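Local coordinates for protein AAC3-I (Uncultured bacterium, PDB 5HMN) that probably transfers an acetyl group from acetyl-coenzyme A to aminoglycoside antibiotics, as a GNAT-fold acetyltransferase that binds coenzyme A, at residues S82-Y87 with R115-I120. Sequence-based numbering, arbitrary orientation.
Sequences SEIYIY and RGAYVI
Tyr118 N gives a backbone hydrogen bond to Ser82 O at 3.1 Å, and Ile84 N gives one to Val119 O; between Ile84 and Ile120 the pairing is parallel. Both acceptors take a second, softer CA-H...O contact, Ser82 O from Ala117 CA and Val119 O from Glu83 CA.

Among the side chains, Glu83 and Tyr118 run side by side, pointing the same way. The phenol OH donates to Glu83 OE2 at 2.9 Å, coming from above the carboxylate, whose plane is turned 74° from the ring. With CG between its backbone N and carbonyl carbon (chi1 77°), Tyr118 swings its ring back beside Ser82 O and the Glu83 chain, CE2 lying 3.6 Å from Glu83 CG. Val119, on the same face of the sheet as Glu83, sets CG1 over a ring face toward its rim and also touches Glu83 CB. Glu83 OE2 has a further, weak hydrogen bond with Tyr87 OH of the second subunit.

Ile84 and Ile120 lie on the opposite face, with Ala117 CB against Ile84 CG1 at 4.0 Å. Ile84 CB meets Ile120 CG1, and Ile86 CG1 reaches Ile120 CG2 at 3.8 Å; Leu108 of helix 100-115 packs on all three isoleucines. That helix ends in a Schellman motif with Gly116 at C-prime, while Arg115 sends its guanidinium to Glu73, which also accepts Ser82 OG.

Strand 82-91, helix 100-115 and strand 119-124 thus form a beta-alpha-beta unit of the GNAT fold, whose sheet continues through Ile120 into the second subunit.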
# COMPACT_ATOMS: atom_id res chain seq x y z
N SER C 82 -2.36 -8.02 -9.82
CA SER C 82 -1.57 -7.33 -8.81
C SER C 82 -1.30 -5.89 -9.23
O SER C 82 -1.27 -5.56 -10.42
CB SER C 82 -0.26 -8.07 -8.56
OG SER C 82 0.58 -8.05 -9.70
N GLU C 83 -1.11 -5.03 -8.24
CA GLU C 83 -0.71 -3.65 -8.47
C GLU C 83 0.53 -3.32 -7.66
O GLU C 83 0.74 -3.88 -6.58
CB GLU C 83 -1.83 -2.68 -8.09
CG GLU C 83 -3.23 -3.25 -8.21
CD GLU C 83 -4.26 -2.35 -7.56
OE1 GLU C 83 -3.87 -1.50 -6.73
OE2 GLU C 83 -5.46 -2.50 -7.87
N ILE C 84 1.33 -2.39 -8.18
CA ILE C 84 2.55 -1.98 -7.48
C ILE C 84 2.35 -0.60 -6.88
O ILE C 84 2.02 0.36 -7.58
CB ILE C 84 3.77 -1.99 -8.42
CG1 ILE C 84 4.00 -3.39 -9.00
CG2 ILE C 84 5.02 -1.51 -7.68
CD1 ILE C 84 5.17 -3.47 -9.94
N TYR C 85 2.54 -0.51 -5.57
CA TYR C 85 2.41 0.76 -4.87
C TYR C 85 3.78 1.39 -4.63
O TYR C 85 4.59 0.87 -3.86
CB TYR C 85 1.68 0.54 -3.54
CG TYR C 85 1.56 1.77 -2.67
CD1 TYR C 85 1.17 2.99 -3.20
CD2 TYR C 85 1.83 1.70 -1.31
CE1 TYR C 85 1.05 4.11 -2.40
CE2 TYR C 85 1.72 2.82 -0.51
CZ TYR C 85 1.33 4.02 -1.06
OH TYR C 85 1.21 5.14 -0.26
N ILE C 86 4.04 2.51 -5.29
CA ILE C 86 5.24 3.29 -5.01
C ILE C 86 5.09 3.98 -3.66
O ILE C 86 4.23 4.85 -3.49
CB ILE C 86 5.51 4.34 -6.10
CG1 ILE C 86 5.72 3.66 -7.45
CG2 ILE C 86 6.72 5.18 -5.73
CD1 ILE C 86 6.05 4.62 -8.59
N TYR C 87 5.91 3.59 -2.69
CA TYR C 87 5.85 4.22 -1.39
C TYR C 87 6.70 5.48 -1.35
O TYR C 87 6.19 6.56 -1.06
CB TYR C 87 6.29 3.26 -0.28
CG TYR C 87 5.92 3.77 1.10
CD1 TYR C 87 4.72 3.39 1.70
CD2 TYR C 87 6.75 4.65 1.78
CE1 TYR C 87 4.38 3.87 2.96
CE2 TYR C 87 6.41 5.13 3.03
CZ TYR C 87 5.23 4.74 3.62
OH TYR C 87 4.90 5.23 4.86
N ARG C 115 6.16 -9.23 -13.69
CA ARG C 115 5.46 -9.78 -12.53
C ARG C 115 3.98 -10.00 -12.82
O ARG C 115 3.29 -10.68 -12.06
CB ARG C 115 5.63 -8.87 -11.31
CG ARG C 115 7.01 -8.91 -10.68
CD ARG C 115 7.08 -8.05 -9.43
NE ARG C 115 8.38 -8.15 -8.77
CZ ARG C 115 8.54 -8.46 -7.49
NH1 ARG C 115 7.48 -8.69 -6.73
NH2 ARG C 115 9.76 -8.53 -6.97
N GLY C 116 3.50 -9.41 -13.91
CA GLY C 116 2.11 -9.56 -14.30
C GLY C 116 1.21 -8.48 -13.73
O GLY C 116 -0.01 -8.54 -13.89
N ALA C 117 1.81 -7.49 -13.07
CA ALA C 117 1.05 -6.37 -12.53
C ALA C 117 0.43 -5.57 -13.66
O ALA C 117 1.05 -5.40 -14.72
CB ALA C 117 1.95 -5.48 -11.68
N TYR C 118 -0.79 -5.07 -13.45
CA TYR C 118 -1.51 -4.38 -14.52
C TYR C 118 -1.46 -2.87 -14.34
O TYR C 118 -1.82 -2.12 -15.25
CB TYR C 118 -2.96 -4.86 -14.59
CG TYR C 118 -3.87 -4.29 -13.52
CD1 TYR C 118 -4.70 -3.21 -13.78
CD2 TYR C 118 -3.90 -4.85 -12.24
CE1 TYR C 118 -5.53 -2.69 -12.80
CE2 TYR C 118 -4.73 -4.34 -11.26
CZ TYR C 118 -5.54 -3.26 -11.54
OH TYR C 118 -6.36 -2.75 -10.57
N VAL C 119 -1.00 -2.41 -13.17
CA VAL C 119 -0.95 -0.98 -12.91
C VAL C 119 0.02 -0.63 -11.78
O VAL C 119 0.28 -1.43 -10.88
CB VAL C 119 -2.37 -0.42 -12.57
CG1 VAL C 119 -2.81 -0.88 -11.19
CG2 VAL C 119 -2.42 1.10 -12.68
N ILE C 120 0.58 0.57 -11.87
CA ILE C 120 1.39 1.12 -10.80
C ILE C 120 0.70 2.37 -10.27
O ILE C 120 0.27 3.21 -11.06
CB ILE C 120 2.82 1.46 -11.28
CG1 ILE C 120 3.53 0.19 -11.76
CG2 ILE C 120 3.61 2.15 -10.18
CD1 ILE C 120 4.88 0.46 -12.41